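Long-range contacts in protein GH61E (PDB 3EJA), which probably cleaves crystalline and amorphous polysaccharides by oxidation, as a copper-dependent lytic monooxygenase of the AA9 family: residues 73-78 against 135-140; 83-88 against 131-136. One frame throughout, in Å; residues are numbered along the deposited sequence.

Strand 72-78 comes first and runs through the middle of the chain; after it the loop 83-88 leaves the sheet, strands 96-100 and 118-122 follow, and strand 130-140 then returns beside strand 72-78. Contact 1 (73-78 with 135-140) pairs the two as antiparallel neighbours in the larger sheet of the sandwich and closes the longer excursion. Contact 2 (83-88 with 131-136) closes a shorter one within it. The two ranges of strand 130-140 overlap at Arg135 and Ala136, which touch only strand 72-78 of the two partners. Strand 130-140 thus pairs with strand 72-78 along much of its length, and its first residues also carry the loop 83-88.

Contact 1 (73-78 against 135-140); sequences QFYMAR and RAEQIG. With SO4 (sulfate ion), chain G.
Arg135 forms an antiparallel hydrogen-bonded pair with Tyr75: Arg135 N gives a hydrogen bond to Tyr75 O at 2.8 Å, and Tyr75 N returns one to Arg135 O at 3.0 Å. The same Arg135 O is also met by the CA-H of Phe74. With CG anti to the backbone N (chi1 176°) and the chain extended to NE, the arginine runs alongside Tyr75 in the same direction, bringing NH1 to 3.5 Å from Tyr75 CD1; guanidinium and phenol planes stand 79° apart. Phe175 joins both, as cation-pi partner of the arginine and edge-to-face neighbour of the tyrosine. Next, Ala136 lies in a non-hydrogen-bonded pair with Phe74, on the other face of the sheet, where its CB touches Phe74 CE1 at 3.5 Å. Glu137 brings the pairing back to Gln73, whose N bonds Glu137 O at 3.0 Å; the return bond from Glu137 N is weak. Their side chains also lie side by side, amide and carboxylate only 22° from coplanar, and Gln73 NE2 meets Glu137 OE2 at 2.8 Å, nearly along its C-O axis. The other oxygen, OE1, takes Arg135 NH2 at 2.7 Å from above the carboxylate plane in a salt bridge. Tyr179 OH bonds both OE2 and Tyr75 OH, while Pro201 O takes a second bond from Gln73 NE2. Further on, Ile139 reaches the Gln73 amide with CD1 and packs on Phe152; its side chain lies about 6 Å from that of Gln151, which probably helps to bind oxygen. In this buried network near the centre of the chain, the carboxylate is held through both oxygens, and the arginine beside it would probably favour its ionised form.

Contact 2 (83-88 against 131-136); sequences EDINSW and YYLLRA. With SO4 (sulfate ion), chain H.
Three donors converge on Asp84 O, tightening the turn from which Ile85 and Trp88 reach Tyr131 and Leu133: Ser87 N bonds it at 3.0 Å, while the approaches of Trp88 N and Ser87 OG are weak. An Asx turn overlaps this one, Asp84 OD1 accepting from Asn86 N at 2.9 Å, with the donor above the carboxylate plane. What the turn presents to strand 130-140 is apolar. Ile85 points at the strand and divides its branches: CG2 lies 3.9 Å from Tyr131 CD2, the two side chains crossing at about a right angle, whereas CD1 goes deeper. CG1 is anti to the backbone N (chi1 175°), and a bend at chi2 (85°) then carries CD1 to the strand, 3.5 Å from Tyr132 O and 3.9 Å from Leu133 CD2. Leu133 thereby serves both residues of the loop, its other methyl, CD1, meeting Trp88 CE3 at 4.0 Å on the six-membered side of the indole. At the pyrrole edge of the indole sits a sulfate, probably from the crystallisation liquor; Trp88 NE1 bonds its O3 at 2.8 Å, in the ring plane. Val79 and Pro80, just beyond strand 72-78, also pack on Trp88, and Trp95 closes on Leu133. Arg17 NH2 bonds Trp88 O and, weakly, Ile85 O. Tyr131 lies at the margin, where an N-acetylglucosamine touches it. The loop is thus laid against the first half of the strand far from the metal site. Polar bonds within the turn, and Arg17 beside it, hold its shape, whereas between loop and strand the contact is mainly apolar, so this attachment probably rests on shape and on burial of apolar surface.

Contact 1 (73-78 against 135-140)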
loop_
_atom_site.group_PDB
_atom_site.type_symbol
_atom_site.label_atom_id
_atom_site.label_comp_id
_atom_site.label_asym_id
_atom_site.label_seq_id
_atom_site.Cartn_x
_atom_site.Cartn_y
_atom_site.Cartn_z
ATOM N N GLN A 73 4.817 0.417 -1.927
ATOM C CA GLN A 73 3.875 1.144 -2.769
ATOM C C GLN A 73 2.698 1.633 -1.930
ATOM O O GLN A 73 2.329 0.983 -0.945
ATOM C CB GLN A 73 3.390 0.249 -3.924
ATOM C CG GLN A 73 4.543 -0.481 -4.659
ATOM C CD GLN A 73 4.134 -1.082 -5.986
ATOM O OE1 GLN A 73 4.753 -0.801 -7.009
ATOM N NE2 GLN A 73 3.086 -1.909 -5.983
ATOM N N PHE A 74 2.139 2.786 -2.302
ATOM C CA PHE A 74 0.931 3.306 -1.646
ATOM C C PHE A 74 -0.159 3.572 -2.680
ATOM O O PHE A 74 0.124 4.074 -3.767
ATOM C CB PHE A 74 1.233 4.584 -0.834
ATOM C CG PHE A 74 2.154 4.349 0.333
ATOM C CD1 PHE A 74 1.656 3.877 1.546
ATOM C CD2 PHE A 74 3.528 4.566 0.206
ATOM C CE1 PHE A 74 2.504 3.637 2.628
ATOM C CE2 PHE A 74 4.387 4.319 1.273
ATOM C CZ PHE A 74 3.879 3.854 2.489
ATOM N N TYR A 75 -1.396 3.216 -2.334
ATOM C CA TYR A 75 -2.550 3.493 -3.177
ATOM C C TYR A 75 -3.608 4.250 -2.373
ATOM O O TYR A 75 -3.609 4.218 -1.147
ATOM C CB TYR A 75 -3.191 2.198 -3.678
ATOM C CG TYR A 75 -2.385 1.328 -4.626
ATOM C CD1 TYR A 75 -1.274 0.593 -4.179
ATOM C CD2 TYR A 75 -2.781 1.184 -5.952
ATOM C CE1 TYR A 75 -0.556 -0.253 -5.058
ATOM C CE2 TYR A 75 -2.079 0.352 -6.837
ATOM C CZ TYR A 75 -0.977 -0.361 -6.387
ATOM O OH TYR A 75 -0.323 -1.181 -7.276
ATOM N N MET A 76 -4.510 4.924 -3.078
ATOM C CA MET A 76 -5.646 5.599 -2.456
ATOM C C MET A 76 -6.947 5.259 -3.187
ATOM O O MET A 76 -6.924 4.897 -4.362
ATOM C CB MET A 76 -5.436 7.116 -2.455
ATOM C CG MET A 76 -4.294 7.593 -1.554
ATOM S SD MET A 76 -4.025 9.368 -1.683
ATOM C CE MET A 76 -5.335 9.975 -0.595
ATOM N N ALA A 77 -8.064 5.380 -2.474
ATOM C CA ALA A 77 -9.401 5.217 -3.047
ATOM C C ALA A 77 -10.365 6.185 -2.369
ATOM O O ALA A 77 -10.395 6.281 -1.136
ATOM C CB ALA A 77 -9.889 3.780 -2.888
ATOM N N ARG A 78 -11.163 6.880 -3.181
ATOM C CA ARG A 78 -12.068 7.912 -2.691
ATOM C C ARG A 78 -13.452 7.378 -2.318
ATOM O O ARG A 78 -14.120 6.744 -3.131
ATOM C CB ARG A 78 -12.220 9.030 -3.728
ATOM C CG ARG A 78 -12.940 10.243 -3.161
ATOM C CD ARG A 78 -13.004 11.386 -4.159
ATOM N NE ARG A 78 -13.661 12.540 -3.543
ATOM C CZ ARG A 78 -14.981 12.721 -3.479
ATOM N NH1 ARG A 78 -15.819 11.825 -4.000
ATOM N NH2 ARG A 78 -15.464 13.810 -2.891
ATOM N N ARG A 135 -3.863 2.814 1.240
ATOM C CA ARG A 135 -3.350 1.457 1.361
ATOM C C ARG A 135 -1.824 1.457 1.366
ATOM O O ARG A 135 -1.201 1.987 0.434
ATOM C CB ARG A 135 -3.895 0.598 0.211
ATOM C CG ARG A 135 -3.368 -0.830 0.151
ATOM C CD ARG A 135 -3.935 -1.554 -1.078
ATOM N NE ARG A 135 -3.444 -2.934 -1.170
ATOM C CZ ARG A 135 -2.315 -3.287 -1.786
ATOM N NH1 ARG A 135 -1.562 -2.373 -2.390
ATOM N NH2 ARG A 135 -1.940 -4.558 -1.810
ATOM N N ALA A 136 -1.243 0.870 2.418
ATOM C CA ALA A 136 0.214 0.686 2.535
ATOM C C ALA A 136 0.552 -0.726 2.128
ATOM O O ALA A 136 -0.158 -1.668 2.491
ATOM C CB ALA A 136 0.691 0.934 3.966
ATOM N N GLU A 137 1.629 -0.871 1.358
ATOM C CA GLU A 137 2.081 -2.170 0.922
ATOM C C GLU A 137 3.605 -2.251 0.890
ATOM O O GLU A 137 4.258 -1.324 0.421
ATOM C CB GLU A 137 1.520 -2.426 -0.477
ATOM C CG GLU A 137 2.109 -3.592 -1.226
ATOM C CD GLU A 137 1.582 -3.639 -2.636
ATOM O OE1 GLU A 137 0.592 -4.346 -2.856
ATOM O OE2 GLU A 137 2.119 -2.935 -3.511
ATOM N N GLN A 138 4.157 -3.357 1.385
ATOM C CA GLN A 138 5.534 -3.737 1.051
ATOM C C GLN A 138 5.510 -5.190 0.606
ATOM O O GLN A 138 4.808 -6.008 1.194
ATOM C CB GLN A 138 6.509 -3.527 2.214
ATOM C CG GLN A 138 7.993 -3.450 1.770
ATOM C CD GLN A 138 8.743 -4.768 1.880
ATOM O OE1 GLN A 138 8.300 -5.702 2.561
ATOM N NE2 GLN A 138 9.921 -4.836 1.235
ATOM N N ILE A 139 6.246 -5.483 -0.464
ATOM C CA ILE A 139 6.279 -6.827 -1.030
ATOM C C ILE A 139 7.649 -7.455 -0.793
ATOM O O ILE A 139 8.621 -7.102 -1.465
ATOM C CB ILE A 139 5.940 -6.818 -2.555
ATOM C CG1 ILE A 139 4.724 -5.922 -2.837
ATOM C CG2 ILE A 139 5.731 -8.249 -3.064
ATOM C CD1 ILE A 139 4.421 -5.700 -4.325
ATOM N N GLY A 140 7.718 -8.374 0.168
ATOM C CA GLY A 140 8.950 -9.119 0.457
ATOM C C GLY A 140 9.212 -10.128 -0.642
ATOM O O GLY A 140 8.365 -11.002 -0.902
HETATM S S SO4 G . -18.992 10.851 -5.903
HETATM O O1 SO4 G . -18.206 9.633 -6.082
HETATM O O2 SO4 G . -18.670 11.469 -4.621
HETATM O O3 SO4 G . -18.668 11.778 -6.986
HETATM O O4 SO4 G . -20.415 10.523 -5.938
#

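Contact 2 (83-88 against 131-136)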
loop_
_atom_site.group_PDB
_atom_site.type_symbol
_atom_site.label_atom_id
_atom_site.label_comp_id
_atom_site.label_asym_id
_atom_site.label_seq_id
_atom_site.Cartn_x
_atom_site.Cartn_y
_atom_site.Cartn_z
ATOM N N GLU A 83 -21.425 8.465 1.090
ATOM C CA GLU A 83 -20.968 7.284 1.816
ATOM C C GLU A 83 -20.199 7.639 3.085
ATOM O O GLU A 83 -19.616 8.719 3.192
ATOM C CB GLU A 83 -20.088 6.427 0.911
ATOM C CG GLU A 83 -20.446 4.964 0.910
ATOM C CD GLU A 83 -21.512 4.630 -0.116
ATOM O OE1 GLU A 83 -21.536 5.282 -1.187
ATOM O OE2 GLU A 83 -22.324 3.714 0.148
ATOM N N ASP A 84 -20.202 6.707 4.036
ATOM C CA ASP A 84 -19.495 6.855 5.302
ATOM C C ASP A 84 -18.180 6.078 5.228
ATOM O O ASP A 84 -18.169 4.893 4.892
ATOM C CB ASP A 84 -20.365 6.316 6.440
ATOM C CG ASP A 84 -19.792 6.600 7.823
ATOM O OD1 ASP A 84 -18.562 6.727 7.984
ATOM O OD2 ASP A 84 -20.597 6.675 8.776
ATOM N N ILE A 85 -17.079 6.758 5.542
ATOM C CA ILE A 85 -15.742 6.144 5.585
ATOM C C ILE A 85 -15.705 4.864 6.436
ATOM O O ILE A 85 -15.009 3.907 6.091
ATOM C CB ILE A 85 -14.636 7.170 6.049
ATOM C CG1 ILE A 85 -13.258 6.507 6.225
ATOM C CG2 ILE A 85 -15.016 7.851 7.352
ATOM C CD1 ILE A 85 -12.438 6.404 4.974
ATOM N N ASN A 86 -16.466 4.845 7.533
ATOM C CA ASN A 86 -16.491 3.681 8.429
ATOM C C ASN A 86 -17.121 2.415 7.845
ATOM O O ASN A 86 -16.836 1.306 8.310
ATOM C CB ASN A 86 -17.173 4.031 9.749
ATOM C CG ASN A 86 -16.396 5.053 10.551
ATOM O OD1 ASN A 86 -15.177 4.956 10.702
ATOM N ND2 ASN A 86 -17.102 6.050 11.067
ATOM N N SER A 87 -17.971 2.570 6.834
ATOM C CA SER A 87 -18.623 1.405 6.230
ATOM C C SER A 87 -18.246 1.164 4.769
ATOM O O SER A 87 -18.720 0.207 4.161
ATOM C CB SER A 87 -20.147 1.481 6.393
ATOM O OG SER A 87 -20.664 2.652 5.792
ATOM N N TRP A 88 -17.390 2.024 4.216
ATOM C CA TRP A 88 -16.966 1.914 2.815
ATOM C C TRP A 88 -15.617 1.197 2.729
ATOM O O TRP A 88 -14.664 1.571 3.416
ATOM C CB TRP A 88 -16.886 3.298 2.166
ATOM C CG TRP A 88 -16.769 3.251 0.675
ATOM C CD1 TRP A 88 -17.789 3.069 -0.220
ATOM C CD2 TRP A 88 -15.570 3.370 -0.103
ATOM N NE1 TRP A 88 -17.298 3.076 -1.507
ATOM C CE2 TRP A 88 -15.941 3.264 -1.465
ATOM C CE3 TRP A 88 -14.221 3.571 0.215
ATOM C CZ2 TRP A 88 -15.010 3.351 -2.508
ATOM C CZ3 TRP A 88 -13.295 3.662 -0.822
ATOM C CH2 TRP A 88 -13.693 3.549 -2.165
ATOM N N TYR A 131 -13.188 11.947 1.676
ATOM C CA TYR A 131 -12.636 10.863 2.483
ATOM C C TYR A 131 -11.976 9.818 1.600
ATOM O O TYR A 131 -12.460 9.522 0.509
ATOM C CB TYR A 131 -13.717 10.222 3.351
ATOM C CG TYR A 131 -14.236 11.155 4.419
ATOM C CD1 TYR A 131 -15.255 12.070 4.141
ATOM C CD2 TYR A 131 -13.697 11.133 5.703
ATOM C CE1 TYR A 131 -15.724 12.937 5.120
ATOM C CE2 TYR A 131 -14.162 11.992 6.688
ATOM C CZ TYR A 131 -15.174 12.890 6.388
ATOM O OH TYR A 131 -15.645 13.741 7.356
ATOM N N TYR A 132 -10.858 9.277 2.081
ATOM C CA TYR A 132 -10.077 8.297 1.330
ATOM C C TYR A 132 -9.591 7.155 2.218
ATOM O O TYR A 132 -9.380 7.326 3.427
ATOM C CB TYR A 132 -8.845 8.960 0.699
ATOM C CG TYR A 132 -9.095 9.835 -0.514
ATOM C CD1 TYR A 132 -9.535 11.159 -0.376
ATOM C CD2 TYR A 132 -8.835 9.356 -1.797
ATOM C CE1 TYR A 132 -9.735 11.970 -1.492
ATOM C CE2 TYR A 132 -9.035 10.152 -2.920
ATOM C CZ TYR A 132 -9.488 11.461 -2.759
ATOM O OH TYR A 132 -9.677 12.255 -3.867
ATOM N N LEU A 133 -9.412 5.988 1.603
ATOM C CA LEU A 133 -8.608 4.937 2.195
ATOM C C LEU A 133 -7.209 5.044 1.584
ATOM O O LEU A 133 -7.068 5.267 0.379
ATOM C CB LEU A 133 -9.210 3.554 1.911
ATOM C CG LEU A 133 -10.559 3.165 2.531
ATOM C CD1 LEU A 133 -11.072 1.835 1.964
ATOM C CD2 LEU A 133 -10.472 3.105 4.057
ATOM N N LEU A 134 -6.193 4.902 2.428
ATOM C CA LEU A 134 -4.803 4.913 1.994
ATOM C C LEU A 134 -4.191 3.545 2.297
ATOM O O LEU A 134 -4.034 3.157 3.462
ATOM C CB LEU A 134 -4.029 6.037 2.698
ATOM C CG LEU A 134 -2.503 6.100 2.514
ATOM C CD1 LEU A 134 -2.108 6.372 1.049
ATOM C CD2 LEU A 134 -1.914 7.153 3.453
ATOM N N ARG A 135 -3.863 2.814 1.240
ATOM C CA ARG A 135 -3.350 1.457 1.361
ATOM C C ARG A 135 -1.824 1.457 1.366
ATOM O O ARG A 135 -1.201 1.987 0.434
ATOM C CB ARG A 135 -3.895 0.598 0.211
ATOM C CG ARG A 135 -3.368 -0.830 0.151
ATOM C CD ARG A 135 -3.935 -1.554 -1.078
ATOM N NE ARG A 135 -3.444 -2.934 -1.170
ATOM C CZ ARG A 135 -2.315 -3.287 -1.786
ATOM N NH1 ARG A 135 -1.562 -2.373 -2.390
ATOM N NH2 ARG A 135 -1.940 -4.558 -1.810
ATOM N N ALA A 136 -1.243 0.870 2.418
ATOM C CA ALA A 136 0.214 0.686 2.535
ATOM C C ALA A 136 0.552 -0.726 2.128
ATOM O O ALA A 136 -0.158 -1.668 2.491
ATOM C CB ALA A 136 0.691 0.934 3.966
HETATM S S SO4 H . -19.512 1.554 -3.520
HETATM O O1 SO4 H . -20.214 1.329 -4.783
HETATM O O2 SO4 H . -18.161 0.993 -3.611
HETATM O O3 SO4 H . -19.441 2.987 -3.246
HETATM O O4 SO4 H . -20.236 0.896 -2.428
#